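Local coordinates for protein triosephosphate isomerase (PDB 5UPR) that probably catalyses the interconversion of D-glyceraldehyde 3-phosphate and dihydroxyacetone phosphate in glycolysis and gluconeogenesis, as a homodimer built on a TIM-barrel domain, at residues A[41-46]-A[217-222]; A[177-182]-A[242-247]. All blocks are in the same frame, centred on the assembly; numbering follows the deposited sequence.

Contact 1: residues A[41-46]-A[217-222]; sequences QVDVVV and ATRVIY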
loop_
_atom_site.group_PDB
_atom_site.type_symbol
_atom_site.label_atom_id
_atom_site.label_comp_id
_atom_site.label_asym_id
_atom_site.label_seq_id
_atom_site.Cartn_x
_atom_site.Cartn_y
_atom_site.Cartn_z
ATOM N N GLN A 41 18.876 -22.375 12.246
ATOM C CA GLN A 41 18.101 -23.404 11.599
ATOM C C GLN A 41 16.760 -22.945 10.960
ATOM O O GLN A 41 16.019 -23.755 10.438
ATOM C CB GLN A 41 17.771 -24.488 12.637
ATOM C CG GLN A 41 18.925 -25.026 13.447
ATOM C CD GLN A 41 18.551 -26.406 13.989
ATOM O OE1 GLN A 41 18.514 -27.364 13.213
ATOM N NE2 GLN A 41 18.217 -26.509 15.299
ATOM N N VAL A 42 16.473 -21.641 11.005
ATOM C CA VAL A 42 15.172 -21.086 10.676
ATOM C C VAL A 42 15.359 -19.834 9.809
ATOM O O VAL A 42 16.153 -18.945 10.141
ATOM C CB VAL A 42 14.444 -20.725 11.984
ATOM C CG1 VAL A 42 13.105 -20.088 11.688
ATOM C CG2 VAL A 42 14.256 -21.967 12.875
ATOM N N ASP A 43 14.646 -19.770 8.693
ATOM C CA ASP A 43 14.491 -18.510 7.946
ATOM C C ASP A 43 13.447 -17.673 8.706
ATOM O O ASP A 43 12.318 -18.118 8.955
ATOM C CB ASP A 43 13.948 -18.818 6.550
ATOM C CG ASP A 43 14.921 -19.600 5.693
ATOM O OD1 ASP A 43 16.134 -19.437 5.889
ATOM O OD2 ASP A 43 14.499 -20.422 4.858
ATOM N N VAL A 44 13.828 -16.489 9.128
ATOM C CA VAL A 44 12.944 -15.567 9.779
ATOM C C VAL A 44 12.664 -14.383 8.825
ATOM O O VAL A 44 13.579 -13.765 8.323
ATOM C CB VAL A 44 13.492 -15.091 11.112
ATOM C CG1 VAL A 44 12.588 -14.044 11.746
ATOM C CG2 VAL A 44 13.688 -16.287 12.061
ATOM N N VAL A 45 11.368 -14.067 8.636
ATOM C CA VAL A 45 11.012 -12.893 7.813
ATOM C C VAL A 45 10.057 -11.998 8.608
ATOM O O VAL A 45 9.114 -12.519 9.213
ATOM C CB VAL A 45 10.378 -13.355 6.482
ATOM C CG1 VAL A 45 9.865 -12.173 5.656
ATOM C CG2 VAL A 45 11.364 -14.186 5.665
ATOM N N VAL A 46 10.295 -10.693 8.623
ATOM C CA VAL A 46 9.382 -9.736 9.261
ATOM C C VAL A 46 8.807 -8.765 8.217
ATOM O O VAL A 46 9.540 -8.319 7.313
ATOM C CB VAL A 46 10.006 -9.010 10.448
ATOM C CG1 VAL A 46 10.436 -10.031 11.500
ATOM C CG2 VAL A 46 11.212 -8.232 10.056
ATOM N N ALA A 217 9.830 -29.506 -1.777
ATOM C CA ALA A 217 10.644 -28.363 -1.431
ATOM C C ALA A 217 9.855 -27.191 -0.817
ATOM O O ALA A 217 10.432 -26.381 -0.084
ATOM C CB ALA A 217 11.412 -27.890 -2.631
ATOM N N THR A 218 8.548 -27.082 -1.087
ATOM C CA THR A 218 7.841 -25.873 -0.730
ATOM C C THR A 218 7.538 -25.873 0.783
ATOM O O THR A 218 6.896 -26.799 1.292
ATOM C CB THR A 218 6.550 -25.720 -1.560
ATOM O OG1 THR A 218 6.834 -25.756 -2.965
ATOM C CG2 THR A 218 5.807 -24.457 -1.202
ATOM N N ARG A 219 7.997 -24.848 1.514
ATOM C CA ARG A 219 7.544 -24.710 2.901
ATOM C C ARG A 219 6.023 -24.375 2.965
ATOM O O ARG A 219 5.530 -23.500 2.234
ATOM C CB ARG A 219 8.323 -23.635 3.648
ATOM C CG ARG A 219 9.637 -24.071 4.189
ATOM C CD ARG A 219 10.773 -24.165 3.132
ATOM N NE ARG A 219 11.071 -22.897 2.486
ATOM C CZ ARG A 219 11.856 -21.928 2.997
ATOM N NH1 ARG A 219 12.428 -22.048 4.186
ATOM N NH2 ARG A 219 12.053 -20.825 2.317
ATOM N N VAL A 220 5.300 -25.091 3.791
ATOM C CA VAL A 220 3.882 -24.799 4.108
ATOM C C VAL A 220 3.828 -24.442 5.591
ATOM O O VAL A 220 4.048 -25.324 6.476
ATOM C CB VAL A 220 2.942 -25.938 3.790
ATOM C CG1 VAL A 220 1.490 -25.492 3.926
ATOM C CG2 VAL A 220 3.168 -26.434 2.386
ATOM N N ILE A 221 3.546 -23.153 5.875
ATOM C CA ILE A 221 3.549 -22.642 7.239
ATOM C C ILE A 221 2.110 -22.367 7.744
ATOM O O ILE A 221 1.201 -22.077 6.950
ATOM C CB ILE A 221 4.429 -21.406 7.401
ATOM C CG1 ILE A 221 3.895 -20.224 6.572
ATOM C CG2 ILE A 221 5.855 -21.737 7.002
ATOM C CD1 ILE A 221 4.771 -18.981 6.627
ATOM N N TYR A 222 1.898 -22.502 9.052
ATOM C CA TYR A 222 0.572 -22.362 9.645
ATOM C C TYR A 222 0.454 -20.955 10.279
ATOM O O TYR A 222 1.382 -20.474 10.983
ATOM C CB TYR A 222 0.278 -23.502 10.735
ATOM C CG TYR A 222 -0.987 -23.167 11.474
ATOM C CD1 TYR A 222 -2.247 -23.500 10.937
ATOM C CD2 TYR A 222 -0.957 -22.429 12.657
ATOM C CE1 TYR A 222 -3.434 -23.073 11.582
ATOM C CE2 TYR A 222 -2.117 -21.999 13.287
ATOM C CZ TYR A 222 -3.341 -22.309 12.756
ATOM O OH TYR A 222 -4.479 -21.871 13.394
#
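Arg219 reaches across the foot of the barrel to Asp43, and the whole contact is this one ion pair. The 10.6 Å between the CA atoms of Asp43 and Arg219 is too wide for backbone contact, which suits a long residue such as arginine. Its CB sets out toward the 41-46 segment, but CB, CG, CD and NE meet nothing of it; the side chain lies against Phe11 and Val175. Bends at chi2 (77°) and chi3 (61°) turn the chain aside and bring NH1 round to the carboxylate. Touching starts at CZ, 3.6 Å from Asp43 OD2, and NH2 stays 3.5 Å from that oxygen. NH1 makes the bond, 2.7 Å to Asp43 OD2, with an N-H...O angle of 157°. The oxygen lies near the guanidinium plane and is met on its anti side, while the carboxylate stands perpendicular to the guanidinium, an end-on pairing. Both residues lie near the N-terminal ends of their strands, away from the active-site mouth of the TIM barrel. Arg9 is a second partner for both: its NE pairs with Asp43 OD1, and its O accepts a bond from Arg219 NH1. The aspartate is thus shared between two arginines, which probably keeps it ionised.

Contact 2: residues A[177-182]-A[242-247]; sequences AYEPVW and GFLVGG. With SO4 (sulfate ion), chain E.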
loop_
_atom_site.group_PDB
_atom_site.type_symbol
_atom_site.label_atom_id
_atom_site.label_comp_id
_atom_site.label_asym_id
_atom_site.label_seq_id
_atom_site.Cartn_x
_atom_site.Cartn_y
_atom_site.Cartn_z
ATOM N N ALA A 177 1.340 -20.033 3.123
ATOM C CA ALA A 177 0.858 -19.833 4.481
ATOM C C ALA A 177 -0.604 -20.251 4.539
ATOM O O ALA A 177 -1.440 -19.660 3.875
ATOM C CB ALA A 177 0.998 -18.394 4.925
ATOM N N TYR A 178 -0.869 -21.301 5.303
ATOM C CA TYR A 178 -2.222 -21.802 5.467
ATOM C C TYR A 178 -2.738 -21.120 6.710
ATOM O O TYR A 178 -2.249 -21.429 7.819
ATOM C CB TYR A 178 -2.272 -23.327 5.604
ATOM C CG TYR A 178 -3.637 -23.786 6.057
ATOM C CD1 TYR A 178 -4.755 -23.465 5.330
ATOM C CD2 TYR A 178 -3.804 -24.497 7.237
ATOM C CE1 TYR A 178 -6.029 -23.789 5.792
ATOM C CE2 TYR A 178 -5.071 -24.837 7.703
ATOM C CZ TYR A 178 -6.190 -24.484 6.969
ATOM O OH TYR A 178 -7.459 -24.783 7.379
ATOM N N GLU A 179 -3.696 -20.189 6.542
ATOM C CA GLU A 179 -4.321 -19.519 7.667
ATOM C C GLU A 179 -5.825 -19.671 7.572
ATOM O O GLU A 179 -6.425 -18.944 6.821
ATOM C CB GLU A 179 -3.986 -18.014 7.797
ATOM C CG GLU A 179 -2.522 -17.680 7.724
ATOM C CD GLU A 179 -2.264 -16.190 8.165
ATOM O OE1 GLU A 179 -1.793 -15.998 9.296
ATOM O OE2 GLU A 179 -2.531 -15.182 7.416
ATOM N N PRO A 180 -6.416 -20.631 8.292
ATOM C CA PRO A 180 -7.847 -20.666 8.250
ATOM C C PRO A 180 -8.439 -19.341 8.731
ATOM O O PRO A 180 -8.001 -18.760 9.748
ATOM C CB PRO A 180 -8.253 -21.838 9.195
ATOM C CG PRO A 180 -7.000 -22.267 9.929
ATOM C CD PRO A 180 -5.825 -21.541 9.307
ATOM N N VAL A 181 -9.446 -18.846 8.002
ATOM C CA VAL A 181 -9.961 -17.529 8.309
ATOM C C VAL A 181 -10.524 -17.483 9.734
ATOM O O VAL A 181 -10.363 -16.479 10.432
ATOM C CB VAL A 181 -10.970 -17.014 7.260
ATOM C CG1 VAL A 181 -11.379 -15.542 7.570
ATOM C CG2 VAL A 181 -10.316 -17.033 5.894
ATOM N N TRP A 182 -11.148 -18.580 10.151
ATOM C CA TRP A 182 -11.702 -18.733 11.481
ATOM C C TRP A 182 -10.695 -18.705 12.631
ATOM O O TRP A 182 -11.107 -18.498 13.755
ATOM C CB TRP A 182 -12.563 -20.001 11.584
ATOM C CG TRP A 182 -11.936 -21.272 11.084
ATOM C CD1 TRP A 182 -12.158 -21.845 9.877
ATOM C CD2 TRP A 182 -11.096 -22.175 11.811
ATOM N NE1 TRP A 182 -11.450 -23.004 9.764
ATOM C CE2 TRP A 182 -10.799 -23.242 10.948
ATOM C CE3 TRP A 182 -10.496 -22.145 13.058
ATOM C CZ2 TRP A 182 -9.925 -24.294 11.303
ATOM C CZ3 TRP A 182 -9.636 -23.239 13.440
ATOM C CH2 TRP A 182 -9.357 -24.270 12.584
ATOM N N GLY A 242 6.597 -24.418 9.707
ATOM C CA GLY A 242 6.767 -23.192 10.495
ATOM C C GLY A 242 5.489 -22.414 10.614
ATOM O O GLY A 242 4.406 -22.973 10.536
ATOM N N PHE A 243 5.608 -21.112 10.781
ATOM C CA PHE A 243 4.479 -20.278 11.162
ATOM C C PHE A 243 4.427 -18.924 10.464
ATOM O O PHE A 243 5.467 -18.336 10.199
ATOM C CB PHE A 243 4.537 -20.083 12.666
ATOM C CG PHE A 243 4.489 -21.370 13.418
ATOM C CD1 PHE A 243 3.314 -22.113 13.455
ATOM C CD2 PHE A 243 5.614 -21.865 14.042
ATOM C CE1 PHE A 243 3.253 -23.343 14.062
ATOM C CE2 PHE A 243 5.564 -23.105 14.702
ATOM C CZ PHE A 243 4.358 -23.818 14.750
ATOM N N LEU A 244 3.207 -18.433 10.205
ATOM C CA LEU A 244 2.993 -17.009 9.910
ATOM C C LEU A 244 2.300 -16.414 11.124
ATOM O O LEU A 244 1.239 -16.846 11.482
ATOM C CB LEU A 244 2.164 -16.800 8.622
ATOM C CG LEU A 244 1.998 -15.359 8.159
ATOM C CD1 LEU A 244 3.326 -14.647 8.037
ATOM C CD2 LEU A 244 1.138 -15.256 6.873
ATOM N N VAL A 245 2.975 -15.481 11.778
ATOM C CA VAL A 245 2.609 -14.969 13.086
ATOM C C VAL A 245 2.051 -13.577 12.924
ATOM O O VAL A 245 2.664 -12.753 12.283
ATOM C CB VAL A 245 3.819 -14.914 14.024
ATOM C CG1 VAL A 245 3.432 -14.455 15.440
ATOM C CG2 VAL A 245 4.468 -16.265 14.123
ATOM N N GLY A 246 0.858 -13.353 13.468
ATOM C CA GLY A 246 0.219 -12.056 13.439
ATOM C C GLY A 246 0.510 -11.254 14.708
ATOM O O GLY A 246 1.598 -10.736 14.850
ATOM N N GLY A 247 -0.474 -11.149 15.594
ATOM C CA GLY A 247 -0.366 -10.322 16.826
ATOM C C GLY A 247 0.892 -10.621 17.668
ATOM O O GLY A 247 1.532 -9.691 18.187
HETATM S S SO4 E . -3.207 -13.813 15.134
HETATM O O1 SO4 E . -3.116 -12.369 15.135
HETATM O O2 SO4 E . -2.655 -14.457 16.330
HETATM O O3 SO4 E . -2.332 -14.197 14.012
HETATM O O4 SO4 E . -4.506 -14.408 14.758
#
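Ala177 and Leu244 supply the apolar part of this buried contact: Ala177 CB touches Leu244 CD2 at 3.7 Å. The leucine has CG anti to its backbone N (chi1 -174°), which carries its branch inward to the alanine methyl. A small residue suits position 177, because the CA atoms of Ala177 and Leu244 are only 6.5 Å apart, and the strand between theirs, 220-222, sends Ile221 in to touch both.

Leu244 CD2 also meets a polar group. Glu179, extended beyond CG, crosses Leu244 at about a right angle, and Leu244 CD2 lies over a face of the carboxylate, 3.7 Å from Glu179 OE2 and 3.8 Å from Glu179 CD. This is van der Waals contact without a hydrogen bond, and it gives the acid group a greasy wall on that side.

Residues 177-178 end the strand 174-178, and Glu179 follows directly, at the C-terminal rim of the parallel barrel where TIM-barrel enzymes carry their active sites. The run AYEPVW belongs to the family signature, so Glu179 is probably the glutamate that serves as general base in triosephosphate isomerases.

Backbone N-H groups hold an anion. Gly247 N donates a nearly straight bond (172°) of 2.9 Å to O1 of a sulfate, probably taken from the crystallisation liquor, and Gly185 N and Ser225 N hold the same ion. Its place is consistent with the site that takes the substrate phosphate in this family. Gly246 has no CB, and sulfate O3 takes the space one would fill; Gly246 N lies 3.3 Å from sulfate O3, a proximity and not a hydrogen bond. On the outer side of the barrel wall, Phe243 and Val245 turn away from the 177-182 segment and pack on helix 253-260.

Contact 1 lies at the surface and contact 2 is buried, yet both lie within the same barrel. Strand 220-222 of contact 1 sits between the two strands of contact 2: Ile221 O probably accepts a hydrogen bond from Tyr178 N (2.8 Å), and Tyr222 O one from Leu244 N (2.8 Å). Each contact therefore joins strands that are not neighbours, through side chains directed inward. Their chemistry follows their level in the barrel. Toward the N-terminal end, contact 1 relies on charge, paired at a partly exposed rim; toward the C-terminal end, contact 2 relies on small and branched apolar groups beside a probable catalytic acid and an anion site.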